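Uncharacterized peptidase Lmo0363 (Listeria monocytogenes, PDB 3L4E) is an uncharacterised member of peptidase family S51 that probably hydrolyses peptide bonds as a serine peptidase. Local coordinates at residues 72-75 with 76-80; 90-93 with 94-97. All blocks are in the same frame, centred on the assembly; numbering follows the deposited sequence.

Interaction 1: 72-75 with 76-80; sequences EITT and KLRKN
Lys79 N to Thr75 O, at 2.8 Å, is the shortest of four successive i to i+4 backbone bonds that tie 72-75 to 76-80; Lys76 N bonds Glu72 O, Leu77 N bonds Ile73 O and Arg78 N bonds Thr74 O in the same way. The straightest is Lys76 N to Glu72 O, with an N-H...O angle of 169°. On the same turn the Glu72 carboxylate crosses the end of the Lys76 chain at an angle: OE1 lies 3.0 Å from Lys76 CE but 3.9 Å from Lys76 NZ, a long salt bridge. The bend about the CB-CG bond of Glu72 (chi2 64°) brings OE1 to the lysine, whose own chain runs extended. The ammonium has its strongest partner in the backbone O of Glu62 and a further salt bridge to Glu68. At the C-terminal end of the helix, the Lys79 chain bends near its tip and NZ gives a 2.7 Å hydrogen bond to OD1 of Asn80, the first residue past the helix; the same NZ also pairs with Glu61.

Along the flank facing helix 102-111, Thr74 and Arg78 run side by side; Thr74 CG2 sits 3.8 Å from Arg78 NE, in the plane of the guanidinium at its edge, while Arg78 NH2 reaches Glu108. Further in, Ile73 CG2 meets Leu77 CD1 at 3.7 Å, and both residues are buried. With Ile73 and Leu77 facing the interior and salt-bridged Lys76, Arg78 and Lys79 around them, this is an amphipathic helix packed on the central sheet of an alpha/beta fold.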
# COMPACT_ATOMS: atom_id res chain seq x y z
N GLU A 72 -5.58 7.49 -18.48
CA GLU A 72 -5.11 8.33 -17.39
C GLU A 72 -4.30 7.52 -16.38
O GLU A 72 -3.30 8.00 -15.84
CB GLU A 72 -6.29 9.01 -16.69
CG GLU A 72 -5.90 10.22 -15.87
CD GLU A 72 -5.34 11.34 -16.72
OE1 GLU A 72 -4.57 12.17 -16.20
OE2 GLU A 72 -5.67 11.39 -17.93
N ILE A 73 -4.74 6.29 -16.13
CA ILE A 73 -4.04 5.41 -15.21
C ILE A 73 -2.65 5.11 -15.75
O ILE A 73 -1.65 5.23 -15.03
CB ILE A 73 -4.81 4.09 -14.99
CG1 ILE A 73 -6.13 4.35 -14.26
CG2 ILE A 73 -3.95 3.07 -14.24
CD1 ILE A 73 -7.02 3.11 -14.12
N THR A 74 -2.58 4.72 -17.02
CA THR A 74 -1.31 4.41 -17.66
C THR A 74 -0.37 5.61 -17.65
O THR A 74 0.80 5.49 -17.29
CB THR A 74 -1.51 3.95 -19.12
OG1 THR A 74 -2.33 2.77 -19.14
CG2 THR A 74 -0.18 3.64 -19.77
N THR A 75 -0.89 6.77 -18.03
CA THR A 75 -0.10 8.00 -18.12
C THR A 75 0.49 8.43 -16.79
O THR A 75 1.69 8.67 -16.69
CB THR A 75 -0.94 9.15 -18.70
OG1 THR A 75 -1.47 8.78 -19.98
CG2 THR A 75 -0.10 10.41 -18.85
N LYS A 76 -0.36 8.53 -15.77
CA LYS A 76 0.09 8.97 -14.45
C LYS A 76 1.12 8.01 -13.86
O LYS A 76 2.16 8.44 -13.37
CB LYS A 76 -1.10 9.14 -13.50
CG LYS A 76 -2.02 10.30 -13.88
CD LYS A 76 -3.20 10.44 -12.93
CE LYS A 76 -4.00 11.71 -13.24
NZ LYS A 76 -5.22 11.85 -12.39
N LEU A 77 0.83 6.72 -13.92
CA LEU A 77 1.75 5.71 -13.41
C LEU A 77 3.12 5.82 -14.08
O LEU A 77 4.15 5.63 -13.42
CB LEU A 77 1.17 4.30 -13.58
CG LEU A 77 0.09 3.94 -12.56
CD1 LEU A 77 -0.54 2.60 -12.91
CD2 LEU A 77 0.65 3.93 -11.14
N ARG A 78 3.13 6.11 -15.38
CA ARG A 78 4.38 6.24 -16.13
C ARG A 78 5.11 7.54 -15.85
O ARG A 78 6.34 7.58 -15.79
CB ARG A 78 4.10 6.11 -17.63
CG ARG A 78 3.57 4.75 -18.02
CD ARG A 78 3.52 4.57 -19.52
NE ARG A 78 3.61 3.16 -19.88
CZ ARG A 78 4.76 2.51 -20.04
NH1 ARG A 78 5.91 3.15 -19.88
NH2 ARG A 78 4.75 1.23 -20.36
N LYS A 79 4.35 8.62 -15.67
CA LYS A 79 4.93 9.95 -15.54
C LYS A 79 5.60 10.19 -14.20
O LYS A 79 6.72 10.69 -14.13
CB LYS A 79 3.86 11.02 -15.77
CG LYS A 79 4.38 12.44 -15.66
CD LYS A 79 3.30 13.46 -16.00
CE LYS A 79 2.36 13.69 -14.83
NZ LYS A 79 3.04 14.39 -13.71
N ASN A 80 4.91 9.84 -13.12
CA ASN A 80 5.35 10.24 -11.79
C ASN A 80 6.41 9.33 -11.19
O ASN A 80 6.53 8.15 -11.55
CB ASN A 80 4.15 10.41 -10.86
CG ASN A 80 3.17 11.46 -11.38
OD1 ASN A 80 3.57 12.50 -11.90
ND2 ASN A 80 1.88 11.18 -11.27

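Interaction 2: 90-93 with 94-97; sequences TFFL and LQEL
Glu96 CG lies over one face of the Phe92 ring, an i to i+4 CH-pi contact within helix 90-100, a largely buried helix that follows strand 82-85 of the central sheet. The carbon stands 3.8 Å from the centroid of the Phe92 ring and is displaced toward the rim, with its closest approach to Phe92 CZ. The phenyl group gets there because CG of Phe92 is anti to its own nitrogen (chi1 -176°), which sends the ring along the helix toward the next turn. Beyond CG the glutamate bends, and its carboxylate plane is turned only 18° from that of the ring, with Glu96 OE2 3.7 Å from Phe92 CE1.

That carboxylate is held at both oxygens. Gln95 NE2 gives Glu96 OE2 a 3.0 Å hydrogen bond that is nearly straight (169°) and lies close to the plane of the amide, whereas OE1 pairs with Arg99. The amide is itself fixed at its other end, where Gln95 OE1 accepts from the backbone N of Asn144. Its NE2 also approaches Phe92 CD1 at 3.8 Å, obliquely to the ring.

On another side of the helix Leu93 and Leu97 run alongside each other, their CD1 atoms 4.0 Å apart. Leu93 also rests on Ala121. Four i to i+4 backbone bonds, from Leu94 N to Thr90 O through Leu97 N to Leu93 O, join the successive turns.

Chemically, the aromatic face shelters the aliphatic part of Glu96 while an amide and an arginine share its two oxygens, which would be expected to stabilise the carboxylate as an anion in a buried setting.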
# COMPACT_ATOMS: atom_id res chain seq x y z
N THR A 90 -8.95 -3.56 1.51
CA THR A 90 -8.01 -4.24 0.62
C THR A 90 -8.72 -4.94 -0.53
O THR A 90 -8.20 -4.98 -1.65
CB THR A 90 -7.13 -5.29 1.36
OG1 THR A 90 -6.57 -4.70 2.53
CG2 THR A 90 -5.99 -5.79 0.46
N PHE A 91 -9.90 -5.51 -0.27
CA PHE A 91 -10.61 -6.24 -1.31
C PHE A 91 -11.11 -5.30 -2.42
O PHE A 91 -10.98 -5.61 -3.60
CB PHE A 91 -11.73 -7.09 -0.72
CG PHE A 91 -11.22 -8.15 0.20
CD1 PHE A 91 -10.85 -9.39 -0.28
CD2 PHE A 91 -11.08 -7.89 1.56
CE1 PHE A 91 -10.36 -10.36 0.57
CE2 PHE A 91 -10.60 -8.86 2.42
CZ PHE A 91 -10.23 -10.09 1.93
N PHE A 92 -11.65 -4.16 -2.03
CA PHE A 92 -12.10 -3.20 -3.04
C PHE A 92 -10.92 -2.69 -3.87
O PHE A 92 -11.01 -2.59 -5.10
CB PHE A 92 -12.84 -2.03 -2.40
CG PHE A 92 -13.38 -1.06 -3.40
CD1 PHE A 92 -14.46 -1.42 -4.20
CD2 PHE A 92 -12.81 0.19 -3.56
CE1 PHE A 92 -14.96 -0.54 -5.14
CE2 PHE A 92 -13.30 1.07 -4.50
CZ PHE A 92 -14.38 0.71 -5.29
N LEU A 93 -9.82 -2.38 -3.19
CA LEU A 93 -8.59 -1.98 -3.87
C LEU A 93 -8.14 -3.01 -4.91
O LEU A 93 -7.91 -2.67 -6.08
CB LEU A 93 -7.48 -1.73 -2.85
CG LEU A 93 -6.07 -1.45 -3.38
CD1 LEU A 93 -6.00 -0.16 -4.20
CD2 LEU A 93 -5.08 -1.41 -2.21
N LEU A 94 -8.01 -4.26 -4.50
CA LEU A 94 -7.54 -5.30 -5.42
C LEU A 94 -8.54 -5.49 -6.56
O LEU A 94 -8.16 -5.67 -7.72
CB LEU A 94 -7.33 -6.62 -4.68
CG LEU A 94 -6.73 -7.76 -5.52
CD1 LEU A 94 -5.39 -7.34 -6.11
CD2 LEU A 94 -6.58 -9.04 -4.67
N GLN A 95 -9.83 -5.45 -6.22
CA GLN A 95 -10.88 -5.56 -7.22
C GLN A 95 -10.72 -4.52 -8.32
O GLN A 95 -10.78 -4.85 -9.50
CB GLN A 95 -12.25 -5.41 -6.56
CG GLN A 95 -13.40 -5.43 -7.54
CD GLN A 95 -14.71 -5.29 -6.83
OE1 GLN A 95 -15.24 -6.27 -6.31
NE2 GLN A 95 -15.23 -4.07 -6.77
N GLU A 96 -10.51 -3.27 -7.95
CA GLU A 96 -10.41 -2.20 -8.93
C GLU A 96 -9.10 -2.27 -9.73
O GLU A 96 -9.09 -2.00 -10.94
CB GLU A 96 -10.62 -0.84 -8.27
CG GLU A 96 -12.00 -0.70 -7.64
CD GLU A 96 -13.14 -0.94 -8.65
OE1 GLU A 96 -13.22 -0.20 -9.65
OE2 GLU A 96 -13.95 -1.87 -8.44
N LEU A 97 -8.02 -2.65 -9.07
CA LEU A 97 -6.76 -2.87 -9.77
C LEU A 97 -6.86 -3.98 -10.82
O LEU A 97 -6.36 -3.84 -11.93
CB LEU A 97 -5.63 -3.18 -8.79
CG LEU A 97 -5.15 -2.03 -7.89
CD1 LEU A 97 -4.14 -2.55 -6.88
CD2 LEU A 97 -4.54 -0.88 -8.69

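Interaction 1 closes before interaction 2 opens, and strand 82-85 separates their helices along the chain. Their centres are 19 Å apart and their nearest atoms about 6 Å, so the two do not touch. Helix 102-111 serves both: Ile73 and Leu97 each pack against Ala102, while Leu105 receives Thr74 and Leu77 and Ile106 receives Leu97. Only interaction 2 comes near the probable catalytic residues. The side chain of Thr90 is about 7 Å from that of Ser120 and about 9 Å from that of His161. Interaction 1 lies away from that site; its centre is about 17 Å from the centre of the chain.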